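Local coordinates for Lmo0181 protein (Listeria monocytogenes serovar 1/2a, PDB 5F7V) that binds the cyclic glucan cycloalternan and probably serves as the substrate-binding lipoprotein of an ABC transporter in the cell membrane, at residues E96-F101 with F300-S305; F101-S104 with A110-A113; W151-E156 with V209-H214; T173-P176 with N180-Y183. One frame throughout, in Å; residues are numbered along the deposited sequence. Where two conformers were deposited one is given.

Contact 1: residues E96-F101 with F300-S305; sequences EKDKDF and FASFMS
Asp98 and Phe101, the first and last residues of a type I beta turn that follows helix 92-97, bring that turn against helix 294-306 of the solute-binding fold. The turn is closed by Phe101 N bonding to Asp98 O, 3.1 Å away. Its two ends address Ser302 and Ser305, which lie one helical turn apart and so face the same way.

Ser302 was modelled in two conformers; in one of them its OG donates to Asp98 OD2 at 2.8 Å and meets that oxygen nearly along its C-O axis, so the bond may not be permanent. Asp98 can reach because its CG stands anti to the backbone N (chi1 -174°), carrying the short carboxylate straight out to the helix. Ser302 suits the place as a small residue whose hydroxyl can donate to the carboxylate.

Beside this bond the Phe101 ring brings its CE1 to 4.1 Å from Ser305 OG, an oblique van der Waals approach. The polar needs of Ser305 are met on the strand side, where its OG is bonded to Val124 O. Met123 of strand 119-135 touches both Phe101 and Ser302, so the aromatic ring also has apolar company. On the outer side of the turn, Lys99 NZ folds back to Glu96 O, bonding at 2.8 Å to the preceding helix.

Asp98 OD1 lies 3.1 Å from Asp100 OD1, two acceptors that cannot bond as carboxylates. Their closeness may raise the proton affinity of one of them, while the Ser302 hydroxyl would partly offset the charge at OD2.

Contact 2: residues F101-S104 with A110-A113; sequences FDPS and AYDA
Pro103 lays its CB over one face of the Tyr111 ring, 3.8 Å from the centroid and 20° off the ring normal, which makes a CH-pi contact. The nearest ring atom is Tyr111 CZ, 3.6 Å from Pro103 CB, so the proline sits toward the phenol end. Proline suits this place: its rigid ring presents C-H groups to the aromatic face.

Phe101 approaches the same tyrosine from another side. Its CZ is 3.8 Å from Tyr111 CE1, and its CE2 lies equally far from Tyr111 OH, with the tyrosine atoms near the plane of the phenylalanine ring, at its edge. Relative to the tyrosine ring, however, the approach is oblique. Tyr111 reaches both partners because its CG is anti to the backbone N (chi1 -174°), sending the ring out from helix 108-112 to the loop.

The next shell sets the loop itself. Asp102 OD1 accepts from Ser104 N at 3.0 Å, forming an Asx turn, and also from Ser104 OG at 2.7 Å; both donors come from the same face of the carboxylate. This double grip spans Pro103 as the chain enters a 3-10 segment. Ile95 and Leu106 touch both aromatic rings and extend the apolar cluster.

Between the loop and the helix the attraction is therefore dispersion and CH-pi, whereas the polar bonds run within the loop and fix its shape.

Contact 3: residues W151-E156 with V209-H214; sequences WTWKDE and VEALTH
Trp153 and His214 are the closest residues of the two backbones, with CA atoms 8.1 Å apart where the first turn of helix 153-163 faces the middle of helix 206-220. Between them lies a face-to-face stack: the five-membered ring of Trp153 and the imidazole have centroids 3.7 Å apart and planes only 4° from parallel. His214 CE1 comes to 3.4 Å from Trp153 CG, while His214 CB reaches the benzo ring off-centre. The large indole extends further, setting CH2 3.6 Å from Ala211 CA, where the small alanine lets the ring lie close to the helix backbone.

The chi1 of His214 is 147°, well away from a staggered value, a twist that accompanies the flat overlap. Bonds at the rims restrain the rotation of both rings: Trp153 NE1 with Gln188 OE1, and His214 ND1 with Glu157 OE2. The carboxylate would probably polarise the imidazole.

Just before Trp153, Thr152 is the N-cap. Its N donates to Asp155 OD2 at 2.9 Å and 168°; the oxygen accepts through its anti lone pair, which is the side-chain-to-N-cap half of a capping box.

Val185 of helix 179-187 touches the side chains of both Trp153 and His214, and Phe182 of that helix packs on Ala211. Leu212 turns away from the stack to helix 382-397, while in one of its two conformers Glu156 OE2 bonds to His249 on strand 245-251.

Contact 4: residues T173-P176 with N180-Y183; sequences TSQP and NEFY. With GLC (alpha-D-glucopyranose), chain B.
Glu181 and Pro176 cross obliquely where strand 171-174 runs through a short loop into helix 179-187, on the glycan pocket of this periplasmic-binding-protein fold. The proline ring packs against the glutamate, with Pro176 CD 3.9 Å from the carboxylate carbon Glu181 CD and Pro176 CB 4.1 Å from Glu181 CB. It also touches another glucose unit of the ligand, as a compact apolar residue can.

Gln175 meets Glu181 differently. The two side chains cross at about a right angle, with amide and carboxylate planes 81° apart, and Gln175 CG comes to 3.5 Å from Glu181 OE2.

Glu181 is bent at chi2, which turns its carboxylate out of line with the extended chain; its two oxygens have different partners. OE1 accepts from the sugar hydroxyl O6 of alpha-D-glucopyranose at 2.6 Å, a short and probably strong bond. OE2 makes a salt bridge with Lys184, which would stabilise the negative charge and steady the first-shell oxygen. A chi1 of -165°, with CG anti to the backbone N, sets Glu181 CG 3.2 Å from Pro176 O, a buried carbonyl that has no polar partner in the model.

Asn180, one residue earlier on the helix, holds the same sugar at its ring oxygen. An amide suits this task, giving one group a donor and an acceptor: OD1 bonds to Trp361 NE1, and ND2 also bonds to Glu77 OE2. Asn180 ND2 points its N-H at glucose O5, 3.0 Å away, at 159°.

Overall arrangement
Contacts 1 and 2 share Phe101, which touches both helix 294-306 and Tyr111; contact 2 is a surface contact, contact 1 only partly buried. Contacts 3 and 4, also partly buried, lie 11 Å apart between centres and touch directly, through Glu156 OE2 with Thr173 OG1 (a probable hydrogen bond, in one Glu156 conformer) and through Phe182 against Ala211. Contact 4 is nested within the chain loop closed by contact 3, and both lie within that of contact 1. Contact 1 has one hydroxyl-carboxylate bond, seen in one serine conformer, contact 2 CH-pi packing and contact 3 aromatic stacking, whereas contact 4, nearest the chain's centre, turns its polar groups to the sugar.

Contact 1: residues E96-F101 with F300-S305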
loop_
_atom_site.group_PDB
_atom_site.type_symbol
_atom_site.label_atom_id
_atom_site.label_comp_id
_atom_site.label_asym_id
_atom_site.label_seq_id
_atom_site.Cartn_x
_atom_site.Cartn_y
_atom_site.Cartn_z
ATOM N N GLU A 96 -21.101 18.745 0.858
ATOM C CA GLU A 96 -22.286 19.368 0.230
ATOM C C GLU A 96 -22.016 20.847 -0.027
ATOM O O GLU A 96 -22.402 21.355 -1.086
ATOM C CB GLU A 96 -23.514 19.219 1.133
ATOM C CG GLU A 96 -24.103 17.816 1.270
ATOM C CD GLU A 96 -25.192 17.649 2.342
ATOM O OE1 GLU A 96 -25.255 18.491 3.268
ATOM O OE2 GLU A 96 -26.006 16.680 2.297
ATOM N N LYS A 97 -21.363 21.525 0.908
ATOM C CA LYS A 97 -21.104 22.961 0.828
ATOM C C LYS A 97 -19.830 23.344 0.073
ATOM O O LYS A 97 -19.605 24.528 -0.243
ATOM C CB LYS A 97 -21.163 23.525 2.252
ATOM C CG LYS A 97 -22.590 23.398 2.766
ATOM C CD LYS A 97 -22.896 23.890 4.161
ATOM C CE LYS A 97 -22.425 22.935 5.233
ATOM N NZ LYS A 97 -22.861 23.269 6.623
ATOM N N ASP A 98 -19.038 22.343 -0.290
ATOM C CA ASP A 98 -17.821 22.566 -1.062
ATOM C C ASP A 98 -18.315 22.495 -2.497
ATOM O O ASP A 98 -18.250 21.460 -3.131
ATOM C CB ASP A 98 -16.795 21.489 -0.740
ATOM C CG ASP A 98 -15.447 21.737 -1.384
ATOM O OD1 ASP A 98 -15.311 22.689 -2.188
ATOM O OD2 ASP A 98 -14.531 20.951 -1.060
ATOM N N LYS A 99 -18.830 23.626 -2.978
ATOM C CA LYS A 99 -19.747 23.641 -4.118
ATOM C C LYS A 99 -19.169 23.173 -5.432
ATOM O O LYS A 99 -19.866 22.597 -6.265
ATOM C CB LYS A 99 -20.271 25.055 -4.379
ATOM C CG LYS A 99 -21.033 25.748 -3.273
ATOM C CD LYS A 99 -22.007 24.840 -2.536
ATOM C CE LYS A 99 -23.090 24.184 -3.378
ATOM N NZ LYS A 99 -23.880 23.326 -2.435
ATOM N N ASP A 100 -17.891 23.463 -5.588
ATOM C CA ASP A 100 -17.170 23.091 -6.789
ATOM C C ASP A 100 -16.546 21.701 -6.718
ATOM O O ASP A 100 -16.201 21.193 -7.790
ATOM C CB ASP A 100 -16.041 24.082 -7.037
ATOM C CG ASP A 100 -15.034 24.061 -5.916
ATOM O OD1 ASP A 100 -15.501 24.396 -4.799
ATOM O OD2 ASP A 100 -13.857 23.711 -6.141
ATOM N N PHE A 101 -16.337 21.088 -5.535
ATOM C CA PHE A 101 -15.755 19.734 -5.423
ATOM C C PHE A 101 -16.681 18.768 -6.138
ATOM O O PHE A 101 -17.893 18.766 -5.915
ATOM C CB PHE A 101 -15.538 19.313 -3.940
ATOM C CG PHE A 101 -15.080 17.892 -3.720
ATOM C CD1 PHE A 101 -13.771 17.493 -3.974
ATOM C CD2 PHE A 101 -15.954 16.944 -3.215
ATOM C CE1 PHE A 101 -13.350 16.196 -3.763
ATOM C CE2 PHE A 101 -15.538 15.634 -2.974
ATOM C CZ PHE A 101 -14.247 15.260 -3.282
ATOM N N PHE A 300 -8.070 21.764 4.094
ATOM C CA PHE A 300 -6.799 21.131 3.790
ATOM C C PHE A 300 -7.022 19.725 3.203
ATOM O O PHE A 300 -6.378 19.374 2.190
ATOM C CB PHE A 300 -5.943 21.045 5.054
ATOM C CG PHE A 300 -4.619 20.370 4.800
ATOM C CD1 PHE A 300 -3.684 20.995 3.992
ATOM C CD2 PHE A 300 -4.361 19.080 5.264
ATOM C CE1 PHE A 300 -2.473 20.369 3.711
ATOM C CE2 PHE A 300 -3.160 18.478 5.007
ATOM C CZ PHE A 300 -2.223 19.106 4.223
ATOM N N ALA A 301 -7.908 18.909 3.782
ATOM C CA ALA A 301 -8.212 17.603 3.220
ATOM C C ALA A 301 -8.711 17.673 1.798
ATOM O O ALA A 301 -8.333 16.854 0.942
ATOM C CB ALA A 301 -9.206 16.845 4.111
ATOM N N SER A 302 -9.595 18.636 1.537
ATOM C CA SER A 302 -10.161 18.830 0.216
ATOM C C SER A 302 -9.084 19.250 -0.779
ATOM O O SER A 302 -9.040 18.759 -1.907
ATOM C CB SER A 302 -11.312 19.838 0.281
ATOM O OG SER A 302 -11.871 19.978 -1.023
ATOM N N PHE A 303 -8.220 20.181 -0.387
ATOM C CA PHE A 303 -7.074 20.589 -1.201
ATOM C C PHE A 303 -6.213 19.385 -1.588
ATOM O O PHE A 303 -5.858 19.166 -2.744
ATOM C CB PHE A 303 -6.244 21.655 -0.432
ATOM C CG PHE A 303 -4.946 22.034 -1.086
ATOM C CD1 PHE A 303 -3.788 21.312 -0.826
ATOM C CD2 PHE A 303 -4.872 23.123 -1.948
ATOM C CE1 PHE A 303 -2.585 21.665 -1.437
ATOM C CE2 PHE A 303 -3.652 23.465 -2.535
ATOM C CZ PHE A 303 -2.512 22.739 -2.273
ATOM N N MET A 304 -5.846 18.587 -0.611
ATOM C CA MET A 304 -4.989 17.445 -0.850
ATOM C C MET A 304 -5.724 16.485 -1.760
ATOM O O MET A 304 -5.076 15.841 -2.578
ATOM C CB MET A 304 -4.626 16.772 0.468
ATOM C CG MET A 304 -3.657 17.564 1.299
ATOM S SD MET A 304 -2.011 17.711 0.626
ATOM C CE MET A 304 -1.295 16.124 1.130
ATOM N N SER A 305 -7.046 16.389 -1.706
ATOM C CA SER A 305 -7.783 15.433 -2.495
ATOM C C SER A 305 -7.868 15.826 -3.966
ATOM O O SER A 305 -7.614 14.999 -4.868
ATOM C CB SER A 305 -9.194 15.281 -1.911
ATOM O OG SER A 305 -9.921 14.314 -2.628
#

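Contact 2: residues F101-S104 with A110-A113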
loop_
_atom_site.group_PDB
_atom_site.type_symbol
_atom_site.label_atom_id
_atom_site.label_comp_id
_atom_site.label_asym_id
_atom_site.label_seq_id
_atom_site.Cartn_x
_atom_site.Cartn_y
_atom_site.Cartn_z
ATOM N N PHE A 101 -16.337 21.088 -5.535
ATOM C CA PHE A 101 -15.755 19.734 -5.423
ATOM C C PHE A 101 -16.681 18.768 -6.138
ATOM O O PHE A 101 -17.893 18.766 -5.915
ATOM C CB PHE A 101 -15.538 19.313 -3.940
ATOM C CG PHE A 101 -15.080 17.892 -3.720
ATOM C CD1 PHE A 101 -13.771 17.493 -3.974
ATOM C CD2 PHE A 101 -15.954 16.944 -3.215
ATOM C CE1 PHE A 101 -13.350 16.196 -3.763
ATOM C CE2 PHE A 101 -15.538 15.634 -2.974
ATOM C CZ PHE A 101 -14.247 15.260 -3.282
ATOM N N ASP A 102 -16.088 17.977 -7.024
ATOM C CA ASP A 102 -16.853 17.096 -7.905
ATOM C C ASP A 102 -16.217 15.714 -7.760
ATOM O O ASP A 102 -15.240 15.371 -8.415
ATOM C CB ASP A 102 -16.849 17.595 -9.358
ATOM C CG ASP A 102 -17.603 16.675 -10.302
ATOM O OD1 ASP A 102 -18.136 15.623 -9.877
ATOM O OD2 ASP A 102 -17.684 16.970 -11.504
ATOM N N PRO A 103 -16.763 14.868 -6.874
ATOM C CA PRO A 103 -16.123 13.555 -6.736
ATOM C C PRO A 103 -16.205 12.620 -7.954
ATOM O O PRO A 103 -15.479 11.632 -8.011
ATOM C CB PRO A 103 -16.762 12.993 -5.468
ATOM C CG PRO A 103 -18.005 13.732 -5.282
ATOM C CD PRO A 103 -17.854 15.084 -5.915
ATOM N N SER A 104 -17.039 12.953 -8.952
ATOM C CA SER A 104 -17.093 12.161 -10.177
ATOM C C SER A 104 -15.825 12.249 -11.022
ATOM O O SER A 104 -15.629 11.438 -11.913
ATOM C CB SER A 104 -18.317 12.474 -11.047
ATOM O OG SER A 104 -18.205 13.700 -11.744
ATOM N N ALA A 110 -10.961 4.648 -4.988
ATOM C CA ALA A 110 -10.185 5.363 -3.993
ATOM C C ALA A 110 -11.083 6.262 -3.163
ATOM O O ALA A 110 -10.935 6.320 -1.960
ATOM C CB ALA A 110 -9.080 6.154 -4.671
ATOM N N TYR A 111 -12.044 6.916 -3.814
ATOM C CA TYR A 111 -12.991 7.776 -3.074
ATOM C C TYR A 111 -13.854 6.943 -2.144
ATOM O O TYR A 111 -14.078 7.305 -0.961
ATOM C CB TYR A 111 -13.846 8.574 -4.070
ATOM C CG TYR A 111 -14.756 9.593 -3.442
ATOM C CD1 TYR A 111 -14.258 10.716 -2.784
ATOM C CD2 TYR A 111 -16.126 9.438 -3.462
ATOM C CE1 TYR A 111 -15.083 11.666 -2.201
ATOM C CE2 TYR A 111 -16.965 10.381 -2.880
ATOM C CZ TYR A 111 -16.432 11.491 -2.259
ATOM O OH TYR A 111 -17.199 12.467 -1.650
ATOM N N ASP A 112 -14.360 5.828 -2.661
ATOM C CA ASP A 112 -15.260 4.958 -1.898
ATOM C C ASP A 112 -14.601 4.283 -0.692
ATOM O O ASP A 112 -15.298 3.816 0.220
ATOM C CB ASP A 112 -15.869 3.884 -2.795
ATOM C CG ASP A 112 -16.866 4.413 -3.822
ATOM O OD1 ASP A 112 -17.305 5.586 -3.715
ATOM O OD2 ASP A 112 -17.169 3.608 -4.739
ATOM N N ALA A 113 -13.278 4.214 -0.686
ATOM C CA ALA A 113 -12.542 3.568 0.398
ATOM C C ALA A 113 -12.778 4.225 1.740
ATOM O O ALA A 113 -12.572 3.577 2.783
ATOM C CB ALA A 113 -11.051 3.580 0.083
#

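Contact 3: residues W151-E156 with V209-H214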
loop_
_atom_site.group_PDB
_atom_site.type_symbol
_atom_site.label_atom_id
_atom_site.label_comp_id
_atom_site.label_asym_id
_atom_site.label_seq_id
_atom_site.Cartn_x
_atom_site.Cartn_y
_atom_site.Cartn_z
ATOM N N TRP A 151 3.509 -13.804 -17.671
ATOM C CA TRP A 151 4.095 -14.777 -16.773
ATOM C C TRP A 151 3.066 -15.288 -15.765
ATOM O O TRP A 151 2.196 -14.546 -15.327
ATOM C CB TRP A 151 5.200 -14.076 -16.015
ATOM C CG TRP A 151 6.575 -14.080 -16.642
ATOM C CD1 TRP A 151 6.944 -14.444 -17.894
ATOM C CD2 TRP A 151 7.778 -13.749 -15.933
ATOM N NE1 TRP A 151 8.320 -14.368 -18.010
ATOM C CE2 TRP A 151 8.840 -13.938 -16.826
ATOM C CE3 TRP A 151 8.048 -13.326 -14.620
ATOM C CZ2 TRP A 151 10.181 -13.718 -16.421
ATOM C CZ3 TRP A 151 9.403 -13.084 -14.236
ATOM C CH2 TRP A 151 10.391 -13.300 -15.148
ATOM N N THR A 152 3.259 -16.542 -15.373
ATOM C CA THR A 152 2.642 -17.074 -14.172
ATOM C C THR A 152 3.732 -17.294 -13.134
ATOM O O THR A 152 4.928 -17.111 -13.397
ATOM C CB THR A 152 1.813 -18.348 -14.432
ATOM O OG1 THR A 152 2.674 -19.418 -14.861
ATOM C CG2 THR A 152 0.702 -18.094 -15.424
ATOM N N TRP A 153 3.332 -17.709 -11.930
ATOM C CA TRP A 153 4.334 -17.948 -10.868
ATOM C C TRP A 153 5.495 -18.786 -11.343
ATOM O O TRP A 153 6.657 -18.480 -11.010
ATOM C CB TRP A 153 3.731 -18.685 -9.682
ATOM C CG TRP A 153 2.710 -17.916 -8.900
ATOM C CD1 TRP A 153 2.418 -16.567 -8.906
ATOM C CD2 TRP A 153 1.873 -18.506 -7.909
ATOM N NE1 TRP A 153 1.417 -16.316 -7.988
ATOM C CE2 TRP A 153 1.054 -17.482 -7.370
ATOM C CE3 TRP A 153 1.701 -19.820 -7.466
ATOM C CZ2 TRP A 153 0.102 -17.748 -6.372
ATOM C CZ3 TRP A 153 0.721 -20.076 -6.506
ATOM C CH2 TRP A 153 -0.026 -19.050 -5.975
ATOM N N LYS A 154 5.265 -19.815 -12.147
ATOM C CA LYS A 154 6.349 -20.695 -12.518
ATOM C C LYS A 154 7.407 -19.979 -13.355
ATOM O O LYS A 154 8.587 -20.300 -13.251
ATOM C CB LYS A 154 5.851 -21.910 -13.283
ATOM C CG LYS A 154 5.249 -21.617 -14.642
ATOM C CD LYS A 154 4.600 -22.838 -15.273
ATOM C CE LYS A 154 3.322 -23.292 -14.614
ATOM N NZ LYS A 154 2.181 -22.335 -14.763
ATOM N N ASP A 155 7.024 -18.993 -14.158
ATOM C CA ASP A 155 8.018 -18.222 -14.930
ATOM C C ASP A 155 8.858 -17.360 -14.017
ATOM O O ASP A 155 10.086 -17.253 -14.189
ATOM C CB ASP A 155 7.336 -17.335 -15.957
ATOM C CG ASP A 155 6.487 -18.125 -16.901
ATOM O OD1 ASP A 155 7.074 -18.878 -17.695
ATOM O OD2 ASP A 155 5.250 -18.006 -16.887
ATOM N N GLU A 156 8.265 -16.728 -13.027
ATOM C CA GLU A 156 9.079 -15.952 -12.119
ATOM C C GLU A 156 9.926 -16.832 -11.213
ATOM O O GLU A 156 11.048 -16.443 -10.847
ATOM C CB GLU A 156 8.202 -15.036 -11.290
ATOM C CG GLU A 156 8.998 -14.424 -10.182
ATOM C CD GLU A 156 8.210 -13.339 -9.492
ATOM O OE1 GLU A 156 7.063 -12.934 -9.892
ATOM O OE2 GLU A 156 8.814 -12.950 -8.470
ATOM N N VAL A 209 -3.032 -22.725 0.991
ATOM C CA VAL A 209 -1.818 -23.415 1.417
ATOM C C VAL A 209 -0.858 -23.430 0.259
ATOM O O VAL A 209 0.333 -23.174 0.450
ATOM C CB VAL A 209 -2.120 -24.848 1.899
ATOM C CG1 VAL A 209 -0.827 -25.598 2.212
ATOM C CG2 VAL A 209 -3.049 -24.851 3.103
ATOM N N GLU A 210 -1.303 -23.726 -0.951
ATOM C CA GLU A 210 -0.386 -23.731 -2.100
ATOM C C GLU A 210 0.198 -22.356 -2.351
ATOM O O GLU A 210 1.383 -22.192 -2.648
ATOM C CB GLU A 210 -1.158 -24.238 -3.314
ATOM C CG GLU A 210 -0.255 -24.479 -4.522
ATOM C CD GLU A 210 -0.946 -25.063 -5.734
ATOM O OE1 GLU A 210 -2.182 -24.917 -5.867
ATOM O OE2 GLU A 210 -0.220 -25.749 -6.510
ATOM N N ALA A 211 -0.623 -21.313 -2.240
ATOM C CA ALA A 211 -0.173 -19.932 -2.462
ATOM C C ALA A 211 0.882 -19.512 -1.458
ATOM O O ALA A 211 1.893 -18.896 -1.802
ATOM C CB ALA A 211 -1.335 -18.948 -2.450
ATOM N N LEU A 212 0.627 -19.821 -0.186
ATOM C CA LEU A 212 1.625 -19.497 0.839
ATOM C C LEU A 212 2.898 -20.279 0.667
ATOM O O LEU A 212 3.974 -19.691 0.827
ATOM C CB LEU A 212 1.049 -19.723 2.225
ATOM C CG LEU A 212 1.985 -19.385 3.421
ATOM C CD1 LEU A 212 2.373 -17.940 3.432
ATOM C CD2 LEU A 212 1.271 -19.715 4.713
ATOM N N THR A 213 2.762 -21.551 0.327
ATOM C CA THR A 213 3.927 -22.381 0.069
ATOM C C THR A 213 4.742 -21.851 -1.097
ATOM O O THR A 213 6.004 -21.887 -1.050
ATOM C CB THR A 213 3.506 -23.842 -0.139
ATOM O OG1 THR A 213 2.768 -24.261 1.015
ATOM C CG2 THR A 213 4.722 -24.768 -0.368
ATOM N N HIS A 214 4.099 -21.307 -2.118
ATOM C CA HIS A 214 4.800 -20.680 -3.224
ATOM C C HIS A 214 5.711 -19.566 -2.693
ATOM O O HIS A 214 6.862 -19.451 -3.123
ATOM C CB HIS A 214 3.752 -20.228 -4.250
ATOM C CG HIS A 214 4.106 -18.979 -4.989
ATOM N ND1 HIS A 214 5.033 -18.872 -6.021
ATOM C CD2 HIS A 214 3.546 -17.758 -4.840
ATOM C CE1 HIS A 214 5.038 -17.620 -6.434
ATOM N NE2 HIS A 214 4.151 -16.942 -5.747
#

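Contact 4: residues T173-P176 with N180-Y183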
loop_
_atom_site.group_PDB
_atom_site.type_symbol
_atom_site.label_atom_id
_atom_site.label_comp_id
_atom_site.label_asym_id
_atom_site.label_seq_id
_atom_site.Cartn_x
_atom_site.Cartn_y
_atom_site.Cartn_z
ATOM N N THR A 173 14.627 -12.993 -6.244
ATOM C CA THR A 173 13.349 -12.326 -5.966
ATOM C C THR A 173 13.205 -11.967 -4.513
ATOM O O THR A 173 13.903 -12.477 -3.651
ATOM C CB THR A 173 12.221 -13.192 -6.483
ATOM O OG1 THR A 173 11.006 -12.425 -6.550
ATOM C CG2 THR A 173 11.970 -14.445 -5.649
ATOM N N SER A 174 12.263 -11.086 -4.243
ATOM C CA SER A 174 11.893 -10.769 -2.872
ATOM C C SER A 174 10.451 -10.285 -2.902
ATOM O O SER A 174 10.061 -9.449 -3.731
ATOM C CB SER A 174 12.767 -9.659 -2.296
ATOM O OG SER A 174 12.380 -9.442 -0.932
ATOM N N GLN A 175 9.678 -10.790 -1.962
ATOM C CA GLN A 175 8.245 -10.480 -1.874
ATOM C C GLN A 175 7.852 -10.640 -0.410
ATOM O O GLN A 175 8.289 -11.584 0.275
ATOM C CB GLN A 175 7.463 -11.464 -2.721
ATOM C CG GLN A 175 5.964 -11.238 -2.709
ATOM C CD GLN A 175 5.214 -11.833 -3.876
ATOM O OE1 GLN A 175 4.054 -11.474 -4.121
ATOM N NE2 GLN A 175 5.847 -12.751 -4.556
ATOM N N PRO A 176 7.033 -9.725 0.112
ATOM C CA PRO A 176 6.624 -9.881 1.518
ATOM C C PRO A 176 5.785 -11.146 1.729
ATOM O O PRO A 176 4.997 -11.553 0.897
ATOM C CB PRO A 176 5.805 -8.618 1.777
ATOM C CG PRO A 176 6.314 -7.626 0.765
ATOM C CD PRO A 176 6.565 -8.437 -0.447
ATOM N N ASN A 180 -0.926 -8.633 4.378
ATOM C CA ASN A 180 -1.264 -7.680 3.308
ATOM C C ASN A 180 -0.884 -8.222 1.955
ATOM O O ASN A 180 -1.645 -8.079 0.992
ATOM C CB ASN A 180 -0.583 -6.331 3.517
ATOM C CG ASN A 180 -1.555 -5.199 3.708
ATOM O OD1 ASN A 180 -2.593 -5.346 4.376
ATOM N ND2 ASN A 180 -1.231 -4.058 3.117
ATOM N N GLU A 181 0.253 -8.909 1.876
ATOM C CA GLU A 181 0.634 -9.486 0.582
ATOM C C GLU A 181 -0.245 -10.688 0.258
ATOM O O GLU A 181 -0.578 -10.972 -0.891
ATOM C CB GLU A 181 2.100 -9.886 0.607
ATOM C CG GLU A 181 2.669 -10.141 -0.782
ATOM C CD GLU A 181 2.909 -8.881 -1.597
ATOM O OE1 GLU A 181 2.780 -7.721 -1.087
ATOM O OE2 GLU A 181 3.282 -9.063 -2.787
ATOM N N PHE A 182 -0.587 -11.428 1.310
ATOM C CA PHE A 182 -1.244 -12.728 1.099
ATOM C C PHE A 182 -2.654 -12.624 0.603
ATOM O O PHE A 182 -3.060 -13.517 -0.127
ATOM C CB PHE A 182 -1.223 -13.507 2.397
ATOM C CG PHE A 182 -1.618 -14.944 2.195
ATOM C CD1 PHE A 182 -0.840 -15.763 1.382
ATOM C CD2 PHE A 182 -2.749 -15.477 2.763
ATOM C CE1 PHE A 182 -1.168 -17.079 1.148
ATOM C CE2 PHE A 182 -3.088 -16.795 2.531
ATOM C CZ PHE A 182 -2.303 -17.579 1.712
ATOM N N TYR A 183 -3.414 -11.585 0.940
ATOM C CA TYR A 183 -4.780 -11.606 0.382
ATOM C C TYR A 183 -4.698 -11.507 -1.140
ATOM O O TYR A 183 -5.546 -12.032 -1.852
ATOM C CB TYR A 183 -5.731 -10.580 0.989
ATOM C CG TYR A 183 -5.472 -9.111 0.745
ATOM C CD1 TYR A 183 -5.900 -8.491 -0.405
ATOM C CD2 TYR A 183 -4.814 -8.321 1.673
ATOM C CE1 TYR A 183 -5.726 -7.136 -0.613
ATOM C CE2 TYR A 183 -4.628 -6.972 1.493
ATOM C CZ TYR A 183 -5.070 -6.402 0.336
ATOM O OH TYR A 183 -4.911 -5.051 0.166
HETATM C C1 GLC B . 2.102 -2.637 3.017
HETATM C C2 GLC B . 3.602 -2.733 3.258
HETATM C C3 GLC B . 4.328 -2.649 1.915
HETATM C C4 GLC B . 3.813 -3.741 0.996
HETATM C C5 GLC B . 2.279 -3.751 0.923
HETATM C C6 GLC B . 1.695 -4.982 0.224
HETATM O O2 GLC B . 4.047 -1.699 4.154
HETATM O O3 GLC B . 5.723 -2.830 2.196
HETATM O O4 GLC B . 4.292 -3.536 -0.344
HETATM O O5 GLC B . 1.652 -3.718 2.205
HETATM O O6 GLC B . 2.115 -6.147 0.926
#